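Local structure of putative uncharacterized protein PH1780 (Pyrococcus horikoshii, 2YZQ) at residues M1-I6 / P71-N76; I6-P11 / I113-A118; V136-E141 / A159-D164; L178-E183 / I226-V231. The protein is of unknown function but binds S-adenosylmethionine through its CBS domains, probably sensing this metabolite as other CBS-domain proteins sense adenosyl ligands. One frame throughout, in Å; residues are numbered along the deposited sequence.

Contact 1 (M1-I6 / P71-N76); sequences MRVKTI and PVVKEN
Lys4 places CG between its backbone N and carbonyl carbon (chi1 67°), and a bend at chi3 (-64°) then turns the amine toward Asn76 OD1; Glu75 uses the same kind of first torsion (chi1 73°), which brings its carboxylate beside the root of Lys4. The pairing ties two CBS motifs together: helix 3-6, at the start of the first CBS sequence with Arg2 at the N-cap, is set against residues 73-76, on and just after edge strand 72-74, in the second.

A backbone bond joins Lys4 N to Glu75 O (2.8 Å). An amide in the first turn of a helix has no carbonyl of its own helix to bond to, and here Glu75 supplies one. The amine reaches Asn76 through NZ to OD1 at 3.0 Å, in the carbonyl plane. Glu75 itself makes no salt bridge with this lysine: its OE1 stays 4.3 Å from Lys4 NZ, a separation at which attraction is probably modest, while OE2 rests 3.5 Å from Lys4 CB.

Beneath these polar bonds the two valines meet, Val3 CG2 on Val73 CG2 at 4.0 Å. Val96 of strand 93-97 also touches Val3, and Leu85 of helix 79-89 touches Val73, which places the pair in the sheet-helix core. At the outer edge the extended Arg2 side chain presents its guanidinium edge to the Asn76 carbonyl; NH1 to O measures 2.5 Å, so short that the exact length is doubtful.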
# COMPACT_ATOMS: atom_id res chain seq x y z
N MET A 1 -14.85 10.40 -10.11
CA MET A 1 -13.78 11.22 -9.57
C MET A 1 -12.54 11.16 -10.46
O MET A 1 -12.06 10.25 -11.17
CB MET A 1 -13.42 10.77 -8.15
CG MET A 1 -12.26 11.53 -7.53
SD MET A 1 -12.77 13.10 -6.80
CE MET A 1 -14.51 12.81 -6.54
N ARG A 2 -11.98 12.37 -10.49
CA ARG A 2 -10.77 12.65 -11.28
C ARG A 2 -9.52 12.71 -10.43
O ARG A 2 -9.58 13.04 -9.23
CB ARG A 2 -10.91 13.93 -12.13
CG ARG A 2 -11.93 13.77 -13.25
CD ARG A 2 -11.99 15.00 -14.12
NE ARG A 2 -13.25 15.06 -14.86
CZ ARG A 2 -13.45 14.54 -16.07
NH1 ARG A 2 -12.47 13.92 -16.72
NH2 ARG A 2 -14.65 14.66 -16.64
N VAL A 3 -8.61 12.52 -11.40
CA VAL A 3 -7.32 12.53 -10.72
C VAL A 3 -7.02 13.84 -9.99
O VAL A 3 -6.52 13.83 -8.86
CB VAL A 3 -6.18 12.24 -11.73
CG1 VAL A 3 -4.83 12.51 -11.10
CG2 VAL A 3 -6.27 10.79 -12.21
N LYS A 4 -7.33 14.96 -10.64
CA LYS A 4 -7.07 16.28 -10.08
C LYS A 4 -7.58 16.49 -8.66
O LYS A 4 -6.99 17.23 -7.88
CB LYS A 4 -7.69 17.35 -10.99
CG LYS A 4 -9.21 17.32 -11.03
CD LYS A 4 -9.77 18.04 -12.25
CE LYS A 4 -9.44 19.53 -12.23
NZ LYS A 4 -9.94 20.20 -13.46
N THR A 5 -8.67 15.82 -8.31
CA THR A 5 -9.27 15.96 -6.99
C THR A 5 -8.56 15.18 -5.89
O THR A 5 -8.54 15.61 -4.74
CB THR A 5 -10.75 15.53 -7.03
OG1 THR A 5 -11.42 16.19 -8.10
CG2 THR A 5 -11.44 15.86 -5.71
N ILE A 6 -7.97 14.06 -6.26
CA ILE A 6 -7.32 13.19 -5.28
C ILE A 6 -5.80 13.31 -5.21
O ILE A 6 -5.20 12.99 -4.18
CB ILE A 6 -7.72 11.72 -5.56
CG1 ILE A 6 -9.24 11.62 -5.71
CG2 ILE A 6 -7.24 10.81 -4.44
CD1 ILE A 6 -10.03 12.15 -4.52
N PRO A 71 4.07 4.83 -14.41
CA PRO A 71 2.73 5.18 -14.88
C PRO A 71 2.46 6.68 -14.79
O PRO A 71 2.78 7.33 -13.79
CB PRO A 71 1.82 4.37 -13.96
CG PRO A 71 2.61 4.29 -12.70
CD PRO A 71 4.01 4.01 -13.19
N VAL A 72 1.87 7.24 -15.85
CA VAL A 72 1.55 8.66 -15.90
C VAL A 72 0.14 8.91 -16.39
O VAL A 72 -0.39 8.15 -17.22
CB VAL A 72 2.53 9.43 -16.82
CG1 VAL A 72 3.95 9.28 -16.31
CG2 VAL A 72 2.41 8.92 -18.24
N VAL A 73 -0.48 9.97 -15.88
CA VAL A 73 -1.83 10.34 -16.28
C VAL A 73 -1.91 11.86 -16.28
O VAL A 73 -0.96 12.53 -15.87
CB VAL A 73 -2.90 9.81 -15.30
CG1 VAL A 73 -2.87 8.29 -15.25
CG2 VAL A 73 -2.65 10.39 -13.90
N LYS A 74 -3.03 12.39 -16.75
CA LYS A 74 -3.27 13.82 -16.76
C LYS A 74 -4.28 14.09 -15.64
O LYS A 74 -5.04 13.19 -15.28
CB LYS A 74 -3.82 14.27 -18.11
CG LYS A 74 -2.80 14.18 -19.23
CD LYS A 74 -3.34 14.73 -20.54
CE LYS A 74 -2.25 14.76 -21.60
NZ LYS A 74 -1.64 13.41 -21.80
N GLU A 75 -4.30 15.30 -15.10
CA GLU A 75 -5.20 15.61 -14.00
C GLU A 75 -6.69 15.44 -14.31
O GLU A 75 -7.48 15.22 -13.40
CB GLU A 75 -4.95 17.02 -13.44
CG GLU A 75 -5.43 18.16 -14.32
CD GLU A 75 -5.48 19.49 -13.58
OE1 GLU A 75 -5.70 20.53 -14.23
OE2 GLU A 75 -5.32 19.48 -12.34
N ASN A 76 -7.07 15.54 -15.58
CA ASN A 76 -8.47 15.40 -15.92
C ASN A 76 -8.87 13.97 -16.27
O ASN A 76 -10.01 13.71 -16.69
CB ASN A 76 -8.85 16.36 -17.05
CG ASN A 76 -8.80 17.81 -16.61
OD1 ASN A 76 -9.41 18.19 -15.61
ND2 ASN A 76 -8.08 18.64 -17.36

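Contact 2 (I6-P11 / I113-A118); sequences IMTQNP and IRRYFA
Hydrogen bonds from Arg115 to Ile6 and Thr8 make up the polar half of this contact, which joins the first CBS sequence to helix 109-117 of the second, two CBS motifs sharing a sheet. The arginine chain runs extended from CG to NE (chi2 169°, chi3 180°), which carries its guanidinium from helix 109-117 to the beginning of strand 8-9. NH1 donates to Ile6 O at 2.8 Å, nearly in the guanidinium plane though tilted 33° from the carbonyl plane. Both terminal nitrogens then close end-on upon one oxygen: NH1 lies 2.9 Å and NH2 3.0 Å from Thr8 OG1, which stays near the plane of the group. With three bonds to two acceptors, rotation of the guanidinium is restricted; Asp111 adds a long, weak ion pair. Replacing Thr8 with a valine would probably leave NH2 without this acceptor and the guanidinium less firmly fixed in rotation.

Apolar contacts form the other half. Ile6 CD1 meets Tyr116 CB at 3.9 Å, and Ile6 CG2 lies 4.0 Å from Arg115 CB as the two side chains run antiparallel alongside one another. The hydroxyl of Tyr116 is hydrogen-bonded elsewhere, to Tyr123.

Residues 113-117 make a wider pi-type turn, with Ala118 N bonded to Ile113 O. Thr8 pairs through its backbone with Ile106 of strand 103-108, Ile6 also packs on Leu107 of that strand, and Phe117 packs on helix 240-250.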
# COMPACT_ATOMS: atom_id res chain seq x y z
N ILE A 6 -7.97 14.06 -6.26
CA ILE A 6 -7.32 13.19 -5.28
C ILE A 6 -5.80 13.31 -5.21
O ILE A 6 -5.20 12.99 -4.18
CB ILE A 6 -7.72 11.72 -5.56
CG1 ILE A 6 -9.24 11.62 -5.71
CG2 ILE A 6 -7.24 10.81 -4.44
CD1 ILE A 6 -10.03 12.15 -4.52
N MET A 7 -5.18 13.80 -6.27
CA MET A 7 -3.72 13.93 -6.30
C MET A 7 -3.20 15.01 -5.36
O MET A 7 -3.95 15.86 -4.90
CB MET A 7 -3.25 14.26 -7.71
CG MET A 7 -3.69 15.65 -8.17
SD MET A 7 -3.15 16.04 -9.84
CE MET A 7 -3.13 17.85 -9.79
N THR A 8 -1.90 14.95 -5.08
CA THR A 8 -1.24 15.96 -4.26
C THR A 8 -0.59 16.85 -5.31
O THR A 8 0.20 16.37 -6.12
CB THR A 8 -0.14 15.36 -3.36
OG1 THR A 8 -0.73 14.56 -2.34
CG2 THR A 8 0.69 16.47 -2.72
N GLN A 9 -0.92 18.14 -5.32
CA GLN A 9 -0.35 19.02 -6.33
C GLN A 9 1.06 19.52 -6.04
O GLN A 9 1.53 19.48 -4.91
CB GLN A 9 -1.26 20.24 -6.53
CG GLN A 9 -2.72 19.89 -6.70
CD GLN A 9 -3.47 20.94 -7.49
OE1 GLN A 9 -3.58 20.86 -8.71
NE2 GLN A 9 -3.97 21.96 -6.79
N ASN A 10 1.72 19.97 -7.10
CA ASN A 10 3.06 20.53 -7.04
C ASN A 10 4.08 19.71 -6.26
O ASN A 10 4.63 20.16 -5.26
CB ASN A 10 2.98 21.94 -6.45
CG ASN A 10 1.97 22.81 -7.18
OD1 ASN A 10 2.13 23.11 -8.36
ND2 ASN A 10 0.90 23.20 -6.48
N PRO A 11 4.36 18.49 -6.72
CA PRO A 11 5.32 17.64 -6.03
C PRO A 11 6.75 18.16 -6.17
O PRO A 11 7.10 18.75 -7.20
CB PRO A 11 5.15 16.30 -6.73
CG PRO A 11 4.85 16.71 -8.13
CD PRO A 11 3.83 17.81 -7.92
N ILE A 113 -7.16 5.85 -1.06
CA ILE A 113 -7.81 5.29 0.12
C ILE A 113 -8.30 6.38 1.08
O ILE A 113 -9.48 6.42 1.44
CB ILE A 113 -6.85 4.37 0.91
CG1 ILE A 113 -6.42 3.19 0.05
CG2 ILE A 113 -7.52 3.91 2.21
CD1 ILE A 113 -7.57 2.39 -0.52
N ARG A 114 -7.40 7.27 1.47
CA ARG A 114 -7.70 8.33 2.42
C ARG A 114 -8.58 9.48 1.93
O ARG A 114 -9.46 9.95 2.66
CB ARG A 114 -6.39 8.92 2.96
CG ARG A 114 -5.54 7.92 3.73
CD ARG A 114 -4.14 8.45 3.97
NE ARG A 114 -3.39 8.57 2.72
CZ ARG A 114 -2.10 8.90 2.65
NH1 ARG A 114 -1.41 9.16 3.76
NH2 ARG A 114 -1.50 8.98 1.47
N ARG A 115 -8.35 9.94 0.70
CA ARG A 115 -9.11 11.06 0.16
C ARG A 115 -10.34 10.70 -0.64
O ARG A 115 -11.23 11.53 -0.84
CB ARG A 115 -8.19 11.93 -0.70
CG ARG A 115 -6.97 12.47 0.02
CD ARG A 115 -5.97 13.09 -0.94
NE ARG A 115 -4.80 13.61 -0.24
CZ ARG A 115 -3.70 14.05 -0.83
NH1 ARG A 115 -3.59 14.02 -2.15
NH2 ARG A 115 -2.69 14.50 -0.10
N TYR A 116 -10.41 9.46 -1.11
CA TYR A 116 -11.54 9.04 -1.92
C TYR A 116 -12.42 7.96 -1.30
O TYR A 116 -13.54 8.23 -0.88
CB TYR A 116 -11.01 8.59 -3.29
CG TYR A 116 -12.09 8.22 -4.28
CD1 TYR A 116 -13.07 9.14 -4.65
CD2 TYR A 116 -12.11 6.96 -4.88
CE1 TYR A 116 -14.04 8.82 -5.59
CE2 TYR A 116 -13.07 6.63 -5.81
CZ TYR A 116 -14.04 7.56 -6.17
OH TYR A 116 -14.99 7.23 -7.10
N PHE A 117 -11.92 6.73 -1.23
CA PHE A 117 -12.73 5.65 -0.67
C PHE A 117 -13.25 5.94 0.74
O PHE A 117 -14.39 5.62 1.06
CB PHE A 117 -11.96 4.32 -0.67
CG PHE A 117 -11.76 3.73 -2.04
CD1 PHE A 117 -12.82 3.64 -2.94
CD2 PHE A 117 -10.52 3.23 -2.42
CE1 PHE A 117 -12.65 3.06 -4.20
CE2 PHE A 117 -10.34 2.65 -3.67
CZ PHE A 117 -11.40 2.57 -4.56
N ALA A 118 -12.41 6.53 1.58
CA ALA A 118 -12.80 6.82 2.96
C ALA A 118 -13.71 8.04 3.10
O ALA A 118 -14.29 8.25 4.17
CB ALA A 118 -11.57 7.01 3.82

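Contact 3 (V136-E141 / A159-D164); sequences VSIVWE and ALPVVD
Val139 and Trp140 pair with Val162 and Val163 as parallel neighbours, joined by three backbone bonds: Val139 N to Pro161 O (3.1 Å), Val163 N to Val139 O (3.0 Å) and Glu141 N to Val163 O (2.9 Å). Before this register begins, a water bridges the two segments by donating to both Ser137 O and Ala159 O.

Val139 and Val162 run alongside each other on one face, CG1 of the first 3.9 Å from CG2 of the second. Leu160 adds its CD1 to the same Val139 methyl, and Ala148, Ala151 and Leu152 of helix 145-153 pack upon Val139 and Leu160. This is the beta-alpha-beta unit of a CBS motif: strand 139-140, helix 145-153 and strand 159-163, with strand 169-174 antiparallel on the far side of the last. Val163 turns to the other face, where Trp140 also points; the Ile138 and Val163 side chains cross at about a right angle, CD1 touching CG1. Val136 CG2 touches the Pro161 ring at CG, 4.0 Å away, and Leu264 of strand 263-269 touches both Ile138 and Pro161.

With CG anti to the backbone N (chi1 174°), the Trp140 indole turns its edge toward Val163 O and Asp164 on the neighbouring segment, CD1 being 3.1 Å from Val163 O. Glu141 OE2 comes to 3.4 Å from Asp164 CB, whereas the carboxylate of Asp164 faces its own turn, OD1 accepting from the backbone N of Glu166 and of Asn168.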
# COMPACT_ATOMS: atom_id res chain seq x y z
N VAL A 136 -2.92 -15.51 0.91
CA VAL A 136 -2.21 -14.64 1.83
C VAL A 136 -1.00 -15.29 2.49
O VAL A 136 -1.08 -16.44 2.95
CB VAL A 136 -3.17 -14.15 2.94
CG1 VAL A 136 -3.78 -15.34 3.64
CG2 VAL A 136 -2.43 -13.26 3.92
N SER A 137 0.11 -14.56 2.53
CA SER A 137 1.33 -15.05 3.18
C SER A 137 1.17 -14.79 4.67
O SER A 137 0.85 -13.68 5.08
CB SER A 137 2.55 -14.29 2.66
OG SER A 137 2.76 -14.58 1.29
N ILE A 138 1.40 -15.82 5.48
CA ILE A 138 1.27 -15.67 6.93
C ILE A 138 2.49 -16.24 7.62
O ILE A 138 3.37 -16.80 6.98
CB ILE A 138 0.01 -16.42 7.45
CG1 ILE A 138 0.18 -17.94 7.26
CG2 ILE A 138 -1.22 -15.94 6.69
CD1 ILE A 138 -0.99 -18.76 7.81
N VAL A 139 2.57 -16.09 8.93
CA VAL A 139 3.72 -16.63 9.64
C VAL A 139 3.32 -17.06 11.04
O VAL A 139 2.53 -16.39 11.68
CB VAL A 139 4.87 -15.58 9.73
CG1 VAL A 139 4.46 -14.41 10.61
CG2 VAL A 139 6.13 -16.24 10.25
N TRP A 140 3.84 -18.20 11.48
CA TRP A 140 3.55 -18.68 12.83
C TRP A 140 4.30 -17.80 13.82
O TRP A 140 5.45 -17.42 13.59
CB TRP A 140 4.00 -20.14 12.97
CG TRP A 140 3.87 -20.67 14.36
CD1 TRP A 140 2.78 -20.56 15.19
CD2 TRP A 140 4.86 -21.40 15.09
NE1 TRP A 140 3.04 -21.18 16.39
CE2 TRP A 140 4.31 -21.70 16.36
CE3 TRP A 140 6.16 -21.82 14.80
CZ2 TRP A 140 5.01 -22.42 17.33
CZ3 TRP A 140 6.86 -22.53 15.76
CH2 TRP A 140 6.29 -22.82 17.01
N GLU A 141 3.65 -17.46 14.93
CA GLU A 141 4.25 -16.59 15.94
C GLU A 141 5.59 -17.09 16.49
O GLU A 141 6.38 -16.31 17.00
CB GLU A 141 3.27 -16.34 17.08
CG GLU A 141 2.99 -17.56 17.95
CD GLU A 141 1.87 -17.32 18.94
OE1 GLU A 141 1.77 -16.19 19.47
OE2 GLU A 141 1.09 -18.26 19.20
N ALA A 159 2.35 -6.46 5.17
CA ALA A 159 2.32 -7.11 6.47
C ALA A 159 1.99 -8.59 6.41
O ALA A 159 1.34 -9.06 5.47
CB ALA A 159 1.31 -6.42 7.37
N LEU A 160 2.44 -9.31 7.43
CA LEU A 160 2.18 -10.74 7.55
C LEU A 160 1.25 -11.02 8.72
O LEU A 160 1.57 -10.69 9.86
CB LEU A 160 3.47 -11.51 7.83
CG LEU A 160 4.58 -11.59 6.79
CD1 LEU A 160 5.84 -12.20 7.41
CD2 LEU A 160 4.10 -12.43 5.62
N PRO A 161 0.07 -11.59 8.46
CA PRO A 161 -0.82 -11.89 9.58
C PRO A 161 -0.07 -12.99 10.34
O PRO A 161 0.60 -13.82 9.72
CB PRO A 161 -2.07 -12.44 8.90
CG PRO A 161 -2.09 -11.71 7.59
CD PRO A 161 -0.64 -11.75 7.17
N VAL A 162 -0.16 -12.99 11.66
CA VAL A 162 0.54 -14.00 12.46
C VAL A 162 -0.48 -14.96 13.07
O VAL A 162 -1.52 -14.55 13.55
CB VAL A 162 1.35 -13.34 13.60
CG1 VAL A 162 2.11 -14.39 14.38
CG2 VAL A 162 2.31 -12.31 13.02
N VAL A 163 -0.16 -16.25 13.05
CA VAL A 163 -1.06 -17.26 13.59
C VAL A 163 -0.42 -18.10 14.68
O VAL A 163 0.81 -18.14 14.80
CB VAL A 163 -1.56 -18.21 12.47
CG1 VAL A 163 -2.31 -17.41 11.41
CG2 VAL A 163 -0.38 -18.94 11.85
N ASP A 164 -1.24 -18.75 15.50
CA ASP A 164 -0.70 -19.61 16.54
C ASP A 164 -0.44 -20.99 15.94
O ASP A 164 -0.59 -21.20 14.73
CB ASP A 164 -1.64 -19.69 17.75
CG ASP A 164 -3.01 -20.27 17.43
OD1 ASP A 164 -3.18 -20.92 16.38
OD2 ASP A 164 -3.93 -20.08 18.26
O HOH W 1 1.19 -11.16 3.84

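Contact 4 (L178-E183 / I226-V231); sequences LLRDSE and IMTRDV. With SAM (S-adenosylmethionine), chain B.
Arg180 starts across from Ile226, their CB atoms 4.3 Å apart, and runs outward extended (chi2 170°, chi3 174°) along the 226-228 backbone. Its CD passes 3.4 Å from Ile226 O, an oxygen that NH1 then takes as acceptor at 2.8 Å, the donor standing above the carbonyl plane (39° out of it) and off the lone pairs. NH1 also bonds Thr228 OG1 at 3.0 Å and forms a salt bridge with Asp177, which also hydrogen-bonds the ligand, S-adenosylmethionine. NH2 completes an end-on grip on the same hydroxyl, 3.1 Å from OG1, and lies 3.2 Å from O3' of the ligand.

Thr228 thus links Arg180 to the ribose: its OG1 accepts from both arginine nitrogens and donates to O2' of the ligand at 2.8 Å. With alanine in its place, O2' would probably lose this donor and NH2 its acceptor, weakening the hold on the guanidinium at the ribose end of the pocket. Further on, Val231 CG1 approaches adenine N1 at 3.7 Å.

Behind the polar chain, Leu178 CD2 rests on Ile226 CD1, and both residues pack on Leu145 of helix 145-153. The 226-231 loop borders strand 169-174, with Thr228 bonded through its backbone to Ile172 and Ile226 packed on Val173, so the site lies where two CBS motifs meet.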
# COMPACT_ATOMS: atom_id res chain seq x y z
N LEU A 178 10.05 -3.91 13.29
CA LEU A 178 11.42 -4.29 13.57
C LEU A 178 12.04 -3.31 14.56
O LEU A 178 12.94 -3.67 15.33
CB LEU A 178 12.25 -4.30 12.28
CG LEU A 178 11.97 -5.44 11.30
CD1 LEU A 178 12.74 -5.19 10.01
CD2 LEU A 178 12.37 -6.77 11.91
N LEU A 179 11.57 -2.06 14.54
CA LEU A 179 12.10 -1.04 15.44
C LEU A 179 11.68 -1.27 16.88
O LEU A 179 12.09 -0.53 17.78
CB LEU A 179 11.66 0.36 14.99
CG LEU A 179 12.37 0.97 13.77
CD1 LEU A 179 12.17 0.10 12.55
CD2 LEU A 179 11.82 2.36 13.53
N ARG A 180 10.85 -2.29 17.12
CA ARG A 180 10.42 -2.59 18.48
C ARG A 180 11.46 -3.47 19.16
O ARG A 180 11.36 -3.74 20.36
CB ARG A 180 9.07 -3.32 18.47
CG ARG A 180 7.88 -2.44 18.16
CD ARG A 180 6.65 -3.31 17.93
NE ARG A 180 5.44 -2.52 17.75
CZ ARG A 180 4.27 -3.04 17.37
NH1 ARG A 180 4.18 -4.34 17.14
NH2 ARG A 180 3.21 -2.26 17.23
N ASP A 181 12.45 -3.91 18.40
CA ASP A 181 13.50 -4.76 18.95
C ASP A 181 14.59 -3.88 19.55
O ASP A 181 15.34 -3.21 18.84
CB ASP A 181 14.10 -5.64 17.85
CG ASP A 181 14.98 -6.74 18.41
OD1 ASP A 181 15.80 -6.46 19.31
OD2 ASP A 181 14.84 -7.90 17.96
N SER A 182 14.68 -3.90 20.88
CA SER A 182 15.66 -3.11 21.61
C SER A 182 17.09 -3.34 21.13
O SER A 182 17.94 -2.46 21.29
CB SER A 182 15.55 -3.42 23.10
OG SER A 182 15.58 -4.82 23.35
N GLU A 183 17.36 -4.50 20.55
CA GLU A 183 18.70 -4.82 20.07
C GLU A 183 19.13 -4.01 18.85
O GLU A 183 20.18 -4.29 18.26
CB GLU A 183 18.81 -6.31 19.75
CG GLU A 183 18.79 -7.21 20.98
CD GLU A 183 19.85 -6.82 21.99
OE1 GLU A 183 21.04 -6.74 21.60
OE2 GLU A 183 19.50 -6.61 23.17
N ILE A 226 7.78 -9.05 18.53
CA ILE A 226 7.63 -7.71 17.97
C ILE A 226 6.30 -7.50 17.26
O ILE A 226 6.04 -6.42 16.72
CB ILE A 226 8.75 -7.37 16.96
CG1 ILE A 226 8.67 -8.30 15.75
CG2 ILE A 226 10.12 -7.47 17.64
CD1 ILE A 226 9.53 -7.85 14.58
N MET A 227 5.44 -8.51 17.27
CA MET A 227 4.16 -8.39 16.57
C MET A 227 3.10 -7.55 17.28
O MET A 227 3.15 -7.34 18.50
CB MET A 227 3.59 -9.79 16.31
CG MET A 227 3.00 -10.47 17.55
SD MET A 227 2.33 -12.09 17.15
CE MET A 227 1.61 -12.56 18.72
N THR A 228 2.16 -7.05 16.49
CA THR A 228 1.04 -6.27 17.00
C THR A 228 -0.04 -7.31 17.31
O THR A 228 -0.46 -8.06 16.42
CB THR A 228 0.53 -5.28 15.93
OG1 THR A 228 1.54 -4.31 15.64
CG2 THR A 228 -0.74 -4.58 16.41
N ARG A 229 -0.50 -7.36 18.56
CA ARG A 229 -1.49 -8.35 18.96
C ARG A 229 -2.95 -8.01 18.67
O ARG A 229 -3.76 -8.91 18.43
CB ARG A 229 -1.32 -8.68 20.44
CG ARG A 229 0.01 -9.37 20.73
CD ARG A 229 0.24 -9.59 22.21
NE ARG A 229 1.55 -10.19 22.44
CZ ARG A 229 1.85 -11.46 22.19
NH1 ARG A 229 0.93 -12.28 21.70
NH2 ARG A 229 3.08 -11.91 22.42
N ASP A 230 -3.29 -6.72 18.69
CA ASP A 230 -4.66 -6.32 18.42
C ASP A 230 -4.80 -6.06 16.93
O ASP A 230 -4.47 -4.98 16.44
CB ASP A 230 -5.03 -5.07 19.21
CG ASP A 230 -6.48 -4.68 19.03
OD1 ASP A 230 -7.32 -5.59 18.87
OD2 ASP A 230 -6.79 -3.47 19.07
N VAL A 231 -5.30 -7.06 16.21
CA VAL A 231 -5.44 -6.97 14.77
C VAL A 231 -6.77 -6.37 14.33
O VAL A 231 -7.85 -6.77 14.79
CB VAL A 231 -5.28 -8.36 14.12
CG1 VAL A 231 -5.11 -8.23 12.62
CG2 VAL A 231 -4.08 -9.08 14.73
N SAM B . 3.90 1.57 5.82
CA SAM B . 3.55 2.34 7.03
C SAM B . 4.80 3.02 7.57
O SAM B . 4.69 3.91 8.40
OXT SAM B . 5.90 2.68 7.19
CB SAM B . 2.96 1.39 8.07
CG SAM B . 2.17 2.18 9.11
SD SAM B . 1.23 1.06 10.19
CE SAM B . 0.66 2.26 11.43
C5' SAM B . 2.48 0.07 11.04
C4' SAM B . 1.84 -0.61 12.26
O4' SAM B . 0.51 -1.06 11.92
C3' SAM B . 2.64 -1.84 12.71
O3' SAM B . 2.74 -1.85 14.14
C2' SAM B . 1.79 -3.01 12.18
O2' SAM B . 2.02 -4.21 12.93
C1' SAM B . 0.38 -2.43 12.34
N9 SAM B . -0.62 -3.09 11.51
C8 SAM B . -0.57 -3.38 10.16
N7 SAM B . -1.72 -3.86 9.77
C5 SAM B . -2.51 -4.04 10.86
C6 SAM B . -3.80 -4.59 11.11
N6 SAM B . -4.55 -5.14 10.09
N1 SAM B . -4.29 -4.58 12.37
C2 SAM B . -3.57 -4.10 13.40
N3 SAM B . -2.38 -3.55 13.21
C4 SAM B . -1.81 -3.52 11.98

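How the contacts relate
Contacts 1 and 2 share Ile6 and reach the same sheet, their centres 10 Å apart; their segments alternate along the chain, weaving the first two CBS sequences together. Contacts 3 and 4 follow in series, with centres 14 Å apart, and touch where Met227 packs on Val162 and Glu141. The two groups lie about 30 to 37 Å apart between centres, and helix 109-117 of contact 2 packs on helix 240-250. Contacts 2 and 4 repeat one arrangement: an arginine spans to the isoleucine carbonyl of an Ile-Met-Thr sequence and grips its threonine. In contact 4 that threonine also binds S-adenosylmethionine, whereas contact 2 lies away from the ligand site.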